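Local coordinates for DUF3856 domain-containing protein (Chlorobium tepidum, PDB 2HR2) that is of unknown function but folds as an all-helical, TPR-like superhelix of the kind that often serves protein-protein recognition, at residues Phe73-Leu77 / Ala111-Arg117; Ala80-Leu84 / Ala104-Arg108; Trp101-Val105 / Met131-Arg135. One frame throughout, in Å; residues are numbered along the deposited sequence.

In the fold
From the N terminus, the chain first enters these contacts at the start of helix 73-90. Contact 1 joins that start to the end of helix 97-114 and so closes the longest of the three loops. Contact 2, formed further along helix 73-90 and earlier on helix 97-114, lies within that loop, and the two touch where Leu77 meets Arg108. Both hold the same antiparallel helix pair. Contact 3 starts on helix 97-114, shares Ala104 and Val105 with contact 2, and carries the packing on to the end of helix 118-134; its loop crosses that of contact 1. Together the contacts tie three successive helices of the superhelix side by side.

Contact 1. Residues Phe73-Leu77 / Ala111-Arg117; sequences FDEAL and ALDGLGR
Phe73 lays one face of its ring on the backbone of Gly114. The CA of Gly114 stands 3.8 Å from the ring centroid of Phe73, 18° off the ring normal, in a CH-pi contact. Phe73 CG lies anti to its own carbonyl carbon (chi1 -60°), which turns the ring across the last turn of helix 97-114. Gly114, having no side chain, presents its bare CA to the ring.

The aliphatic contacts lie next to this face. Ala111 CB sits against the first turn of helix 73-90, 3.6 Å from Phe73 O and 3.9 Å from Leu77 CB. The small alanine allows the backbones to come close, Phe73 CA and Ala111 CA being 4.7 Å apart. This is the packing of neighbouring antiparallel helices expected of a TPR-like alpha-alpha superhelix, here where one helix begins and its partner ends. Leu77 CG is anti to the backbone N (chi1 180°), and its methyls divide: CD1 meets Leu112 CD2 at 4.1 Å, while CD2 meets Leu115 CD1 at 3.7 Å. The CG of Leu115 also rests against Phe73 CB.

Polar groups enter at the margin. Arg117 brings NH1 close to Leu77 CD2, and Leu112 CD2 lies over one face of the guanidinium; Arg117 NH2 also makes a long, weak ion pair with Glu120. Backbone bonds shape the helix end in a Schellman motif: Gly116 has positive phi, and Arg117 N reaches Leu112 O at 2.9 Å, with Arg117 at the N-cap of helix 118-134.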
# COMPACT_ATOMS: atom_id res chain seq x y z
N PHE A 73 -12.80 3.97 3.04
CA PHE A 73 -11.93 4.90 2.32
C PHE A 73 -11.21 5.97 3.13
O PHE A 73 -10.08 6.34 2.78
CB PHE A 73 -12.70 5.56 1.17
CG PHE A 73 -13.23 4.57 0.17
CD1 PHE A 73 -12.37 3.79 -0.59
CD2 PHE A 73 -14.60 4.45 -0.05
CE1 PHE A 73 -12.86 2.88 -1.53
CE2 PHE A 73 -15.10 3.56 -0.98
CZ PHE A 73 -14.22 2.77 -1.73
N ASP A 74 -11.83 6.47 4.19
CA ASP A 74 -11.18 7.50 5.00
C ASP A 74 -9.91 6.93 5.64
O ASP A 74 -8.84 7.53 5.54
CB ASP A 74 -12.13 8.06 6.05
CG ASP A 74 -11.67 9.40 6.60
OD1 ASP A 74 -10.63 9.93 6.14
OD2 ASP A 74 -12.35 9.94 7.49
N GLU A 75 -10.02 5.77 6.28
CA GLU A 75 -8.86 5.13 6.90
C GLU A 75 -7.84 4.69 5.86
O GLU A 75 -6.63 4.73 6.12
CB GLU A 75 -9.29 3.93 7.75
CG GLU A 75 -10.18 4.28 8.95
CD GLU A 75 -10.58 3.07 9.79
OE1 GLU A 75 -10.11 1.94 9.50
OE2 GLU A 75 -11.38 3.25 10.74
N ALA A 76 -8.31 4.26 4.70
CA ALA A 76 -7.44 3.83 3.61
C ALA A 76 -6.57 4.98 3.12
O ALA A 76 -5.36 4.82 2.93
CB ALA A 76 -8.26 3.26 2.45
N LEU A 77 -7.19 6.14 2.93
CA LEU A 77 -6.48 7.33 2.48
C LEU A 77 -5.34 7.70 3.42
O LEU A 77 -4.23 7.98 2.97
CB LEU A 77 -7.46 8.51 2.36
CG LEU A 77 -6.90 9.85 1.89
CD1 LEU A 77 -6.18 9.72 0.57
CD2 LEU A 77 -8.02 10.86 1.78
N ALA A 111 -9.29 5.56 -2.85
CA ALA A 111 -9.82 6.19 -1.65
C ALA A 111 -10.40 7.56 -1.95
O ALA A 111 -11.52 7.87 -1.53
CB ALA A 111 -8.73 6.29 -0.59
N LEU A 112 -9.65 8.39 -2.67
CA LEU A 112 -10.11 9.71 -3.05
C LEU A 112 -11.39 9.62 -3.88
O LEU A 112 -12.31 10.41 -3.69
CB LEU A 112 -9.04 10.45 -3.86
CG LEU A 112 -7.80 10.90 -3.10
CD1 LEU A 112 -6.68 11.28 -4.06
CD2 LEU A 112 -8.13 12.06 -2.16
N ASP A 113 -11.43 8.64 -4.78
CA ASP A 113 -12.59 8.43 -5.64
C ASP A 113 -13.79 8.00 -4.79
O ASP A 113 -14.90 8.51 -4.96
CB ASP A 113 -12.25 7.38 -6.69
CG ASP A 113 -13.31 7.23 -7.76
OD1 ASP A 113 -14.26 8.05 -7.80
OD2 ASP A 113 -13.18 6.30 -8.58
N GLY A 114 -13.55 7.08 -3.85
CA GLY A 114 -14.60 6.60 -2.95
C GLY A 114 -15.17 7.68 -2.03
O GLY A 114 -16.32 7.59 -1.61
N LEU A 115 -14.36 8.69 -1.72
CA LEU A 115 -14.79 9.81 -0.88
C LEU A 115 -15.45 10.93 -1.69
O LEU A 115 -15.81 11.96 -1.13
CB LEU A 115 -13.59 10.36 -0.10
CG LEU A 115 -12.96 9.42 0.93
CD1 LEU A 115 -11.61 9.93 1.37
CD2 LEU A 115 -13.89 9.22 2.12
N GLY A 116 -15.59 10.74 -3.00
CA GLY A 116 -16.22 11.75 -3.86
C GLY A 116 -15.30 12.89 -4.27
O GLY A 116 -15.77 13.92 -4.73
N ARG A 117 -13.99 12.70 -4.10
CA ARG A 117 -12.99 13.70 -4.45
C ARG A 117 -12.34 13.29 -5.77
O ARG A 117 -11.15 12.99 -5.84
CB ARG A 117 -11.95 13.82 -3.33
CG ARG A 117 -12.51 14.42 -2.04
CD ARG A 117 -11.70 14.08 -0.78
NE ARG A 117 -10.32 14.58 -0.77
CZ ARG A 117 -9.46 14.41 0.25
NH1 ARG A 117 -9.82 13.75 1.35
NH2 ARG A 117 -8.23 14.89 0.16

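Contact 2. Residues Ala80-Leu84 / Ala104-Arg108; sequences ADKAL and AVYSR
Ala104 opens this buried crossing of two helices in the TPR-like superhelix, its CB packed against Ala83 CB. The same Ala104 CB lies 3.8 Å from Leu84 CD2. The short segments run antiparallel at 147°, with axes 9.1 Å apart, and alanines let the backbones come close at Ala80 and Ala104: the carbonyl O of Ala104 lies 3.7 Å from Ala80 CB.

Val105 directs its CB away from helix 73-90, yet its CG2 still meets Leu84 CD2 at 3.5 Å, the two side chains lying roughly perpendicular. Val105 also packs on helix 118-134. Ser107 comes next, its CB near Ala80 CB, while its OG bonds back to Ser103 O in its own helix.

Arg108 carries the polar part. With CG anti to the backbone N (chi1 -176°), its stretched chain passes Leu84 CD1, which touches Arg108 CD at 3.6 Å. The guanidinium thus reaches Asp81 in a salt bridge, its plane inclined to that of the carboxylate. Arg108 NE donates to the syn lone pair of Asp81 OD1, close to the guanidinium plane, at 2.9 Å and a bent N-H...O angle of 143°.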
# COMPACT_ATOMS: atom_id res chain seq x y z
N ALA A 80 -2.48 5.11 3.18
CA ALA A 80 -1.73 5.29 1.94
C ALA A 80 -0.82 6.52 2.02
O ALA A 80 0.33 6.47 1.57
CB ALA A 80 -2.68 5.41 0.76
N ASP A 81 -1.31 7.62 2.60
CA ASP A 81 -0.49 8.82 2.76
C ASP A 81 0.75 8.57 3.61
O ASP A 81 1.82 9.09 3.31
CB ASP A 81 -1.30 9.98 3.37
CG ASP A 81 -2.34 10.54 2.41
OD1 ASP A 81 -2.24 10.27 1.19
OD2 ASP A 81 -3.25 11.26 2.88
N LYS A 82 0.61 7.77 4.67
CA LYS A 82 1.75 7.44 5.53
C LYS A 82 2.78 6.61 4.77
O LYS A 82 3.98 6.77 4.97
CB LYS A 82 1.31 6.79 6.85
CG LYS A 82 0.66 7.79 7.83
CD LYS A 82 0.43 7.21 9.22
N ALA A 83 2.32 5.73 3.87
CA ALA A 83 3.24 4.94 3.06
C ALA A 83 3.94 5.82 2.02
O ALA A 83 5.15 5.70 1.81
CB ALA A 83 2.50 3.81 2.36
N LEU A 84 3.18 6.70 1.39
CA LEU A 84 3.71 7.59 0.36
C LEU A 84 4.69 8.63 0.92
O LEU A 84 5.59 9.07 0.20
CB LEU A 84 2.57 8.27 -0.39
CG LEU A 84 1.70 7.31 -1.21
CD1 LEU A 84 0.42 8.00 -1.67
CD2 LEU A 84 2.46 6.75 -2.40
N ALA A 104 0.32 1.73 -3.19
CA ALA A 104 -0.09 2.83 -2.33
C ALA A 104 -0.71 3.99 -3.11
O ALA A 104 -1.67 4.60 -2.66
CB ALA A 104 1.09 3.33 -1.51
N VAL A 105 -0.15 4.28 -4.29
CA VAL A 105 -0.67 5.34 -5.15
C VAL A 105 -2.05 4.94 -5.67
O VAL A 105 -2.96 5.77 -5.73
CB VAL A 105 0.31 5.64 -6.32
CG1 VAL A 105 -0.25 6.68 -7.27
CG2 VAL A 105 1.64 6.13 -5.78
N TYR A 106 -2.20 3.67 -6.02
CA TYR A 106 -3.46 3.13 -6.50
C TYR A 106 -4.51 3.16 -5.40
O TYR A 106 -5.64 3.58 -5.65
CB TYR A 106 -3.25 1.71 -7.01
CG TYR A 106 -4.47 1.05 -7.59
CD1 TYR A 106 -5.05 1.53 -8.76
CD2 TYR A 106 -5.02 -0.08 -7.00
CE1 TYR A 106 -6.17 0.91 -9.31
CE2 TYR A 106 -6.13 -0.70 -7.54
CZ TYR A 106 -6.70 -0.20 -8.69
OH TYR A 106 -7.80 -0.83 -9.23
N SER A 107 -4.14 2.74 -4.20
CA SER A 107 -5.04 2.80 -3.05
C SER A 107 -5.51 4.23 -2.78
O SER A 107 -6.69 4.46 -2.48
CB SER A 107 -4.36 2.25 -1.78
OG SER A 107 -4.08 0.86 -1.88
N ARG A 108 -4.59 5.19 -2.90
CA ARG A 108 -4.92 6.58 -2.68
C ARG A 108 -5.94 7.06 -3.71
O ARG A 108 -6.87 7.79 -3.36
CB ARG A 108 -3.67 7.46 -2.75
CG ARG A 108 -3.96 8.92 -2.44
CD ARG A 108 -2.70 9.69 -2.12
NE ARG A 108 -3.06 10.98 -1.52
CZ ARG A 108 -3.35 12.08 -2.19
NH1 ARG A 108 -3.35 12.10 -3.52
NH2 ARG A 108 -3.65 13.17 -1.52

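Contact 3. Residues Trp101-Val105 / Met131-Arg135; sequences WISAV and MIEER
Trp101 and Met131, a selenomethionine in this crystal, make a Met-aromatic contact in a buried, apolar interface between the early part of helix 97-114 and the last turn of helix 118-134. The methyl does the touching. Met131 CE lies 3.5 Å from the centroid of the five-membered ring of Trp101, only 10° off the ring normal, a CH-pi contact over one face. The SE of Met131 stands further off above the same ring, 4.9 Å from its centroid. A bend at chi3 (67°) of Met131 turns CE onto the indole.

Ile102 flanks the same methyl: its CG1 comes within 3.6 Å of Met131 CE, and the two side chains lie alongside, running oppositely. Val105 CG2 meets Met131 SE at 3.8 Å, so indole and isoleucine meet CE while valine meets SE. With the indole of Trp101 cut back to an alanine, the Met131 methyl is likely to lose its aromatic face and a gap to open beside it.

Ile102 CD1 extends the apolar patch to Arg135 CD at 3.9 Å, and less closely to Ile132 CG1. The Arg135 chain is stretched out; past this aliphatic contact, NH2 hydrogen-bonds the carbonyl O of Gln95, tying the end of helix 118-134 to the link before helix 97-114.

Among the neighbouring helices, Trp101 also packs on Leu84 and Phe87 of helix 73-90, the rings of Trp101 and Phe87 inclined by about 15°, while Ile102 and Ile132 both reach helix 142-157, at Met145 and Met146 respectively.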
# COMPACT_ATOMS: atom_id res chain seq x y z
N TRP A 101 4.98 0.72 -3.76
CA TRP A 101 4.83 2.16 -4.00
C TRP A 101 3.61 2.34 -4.91
O TRP A 101 2.70 3.10 -4.58
CB TRP A 101 6.07 2.72 -4.71
CG TRP A 101 6.18 4.23 -4.78
CD1 TRP A 101 5.20 5.15 -4.53
CD2 TRP A 101 7.32 4.97 -5.23
NE1 TRP A 101 5.68 6.42 -4.74
CE2 TRP A 101 6.98 6.34 -5.17
CE3 TRP A 101 8.61 4.61 -5.64
CZ2 TRP A 101 7.87 7.34 -5.52
CZ3 TRP A 101 9.50 5.62 -5.98
CH2 TRP A 101 9.12 6.96 -5.92
N ILE A 102 3.60 1.63 -6.04
CA ILE A 102 2.51 1.69 -7.01
C ILE A 102 1.18 1.34 -6.34
O ILE A 102 0.17 2.00 -6.58
CB ILE A 102 2.78 0.77 -8.23
CG1 ILE A 102 3.96 1.31 -9.05
CG2 ILE A 102 1.54 0.68 -9.14
CD1 ILE A 102 4.41 0.40 -10.17
N SER A 103 1.20 0.31 -5.50
CA SER A 103 0.02 -0.11 -4.76
C SER A 103 -0.55 1.02 -3.90
O SER A 103 -1.76 1.25 -3.89
CB SER A 103 0.37 -1.31 -3.86
OG SER A 103 -0.70 -1.65 -2.99
N ALA A 104 0.32 1.73 -3.19
CA ALA A 104 -0.09 2.83 -2.33
C ALA A 104 -0.71 3.99 -3.11
O ALA A 104 -1.67 4.60 -2.66
CB ALA A 104 1.09 3.33 -1.51
N VAL A 105 -0.15 4.28 -4.29
CA VAL A 105 -0.67 5.34 -5.15
C VAL A 105 -2.05 4.94 -5.67
O VAL A 105 -2.96 5.77 -5.73
CB VAL A 105 0.31 5.64 -6.32
CG1 VAL A 105 -0.25 6.68 -7.27
CG2 VAL A 105 1.64 6.13 -5.78
N MSE A 131 3.66 5.31 -13.69
CA MSE A 131 4.64 4.53 -12.92
C MSE A 131 4.80 3.10 -13.45
O MSE A 131 5.91 2.57 -13.45
CB MSE A 131 4.27 4.50 -11.44
CG MSE A 131 4.44 5.85 -10.77
SE MSE A 131 3.69 5.91 -8.99
CE MSE A 131 4.90 4.69 -8.08
N ILE A 132 3.70 2.50 -13.88
CA ILE A 132 3.74 1.15 -14.45
C ILE A 132 4.59 1.15 -15.73
O ILE A 132 5.37 0.23 -15.96
CB ILE A 132 2.32 0.60 -14.72
CG1 ILE A 132 1.62 0.32 -13.39
CG2 ILE A 132 2.37 -0.69 -15.54
CD1 ILE A 132 0.14 0.06 -13.52
N GLU A 133 4.43 2.19 -16.55
CA GLU A 133 5.23 2.32 -17.77
C GLU A 133 6.70 2.49 -17.42
O GLU A 133 7.56 1.80 -17.96
CB GLU A 133 4.83 3.54 -18.58
CG GLU A 133 3.48 3.48 -19.23
CD GLU A 133 3.16 4.78 -19.91
OE1 GLU A 133 2.12 5.38 -19.55
OE2 GLU A 133 3.96 5.23 -20.76
N GLU A 134 6.95 3.43 -16.51
CA GLU A 134 8.30 3.78 -16.09
C GLU A 134 9.06 2.62 -15.47
O GLU A 134 10.25 2.45 -15.71
CB GLU A 134 8.21 4.93 -15.08
CG GLU A 134 9.50 5.72 -14.89
CD GLU A 134 9.35 6.89 -13.91
OE1 GLU A 134 8.38 6.91 -13.12
OE2 GLU A 134 10.22 7.79 -13.93
N ARG A 135 8.37 1.81 -14.68
CA ARG A 135 9.00 0.69 -13.99
C ARG A 135 9.48 -0.41 -14.94
O ARG A 135 8.70 -0.96 -15.72
CB ARG A 135 8.04 0.10 -12.94
CG ARG A 135 8.69 -0.96 -12.05
CD ARG A 135 7.80 -1.37 -10.88
NE ARG A 135 8.55 -2.18 -9.92
CZ ARG A 135 8.85 -3.47 -10.07
NH1 ARG A 135 8.45 -4.15 -11.13
NH2 ARG A 135 9.55 -4.10 -9.15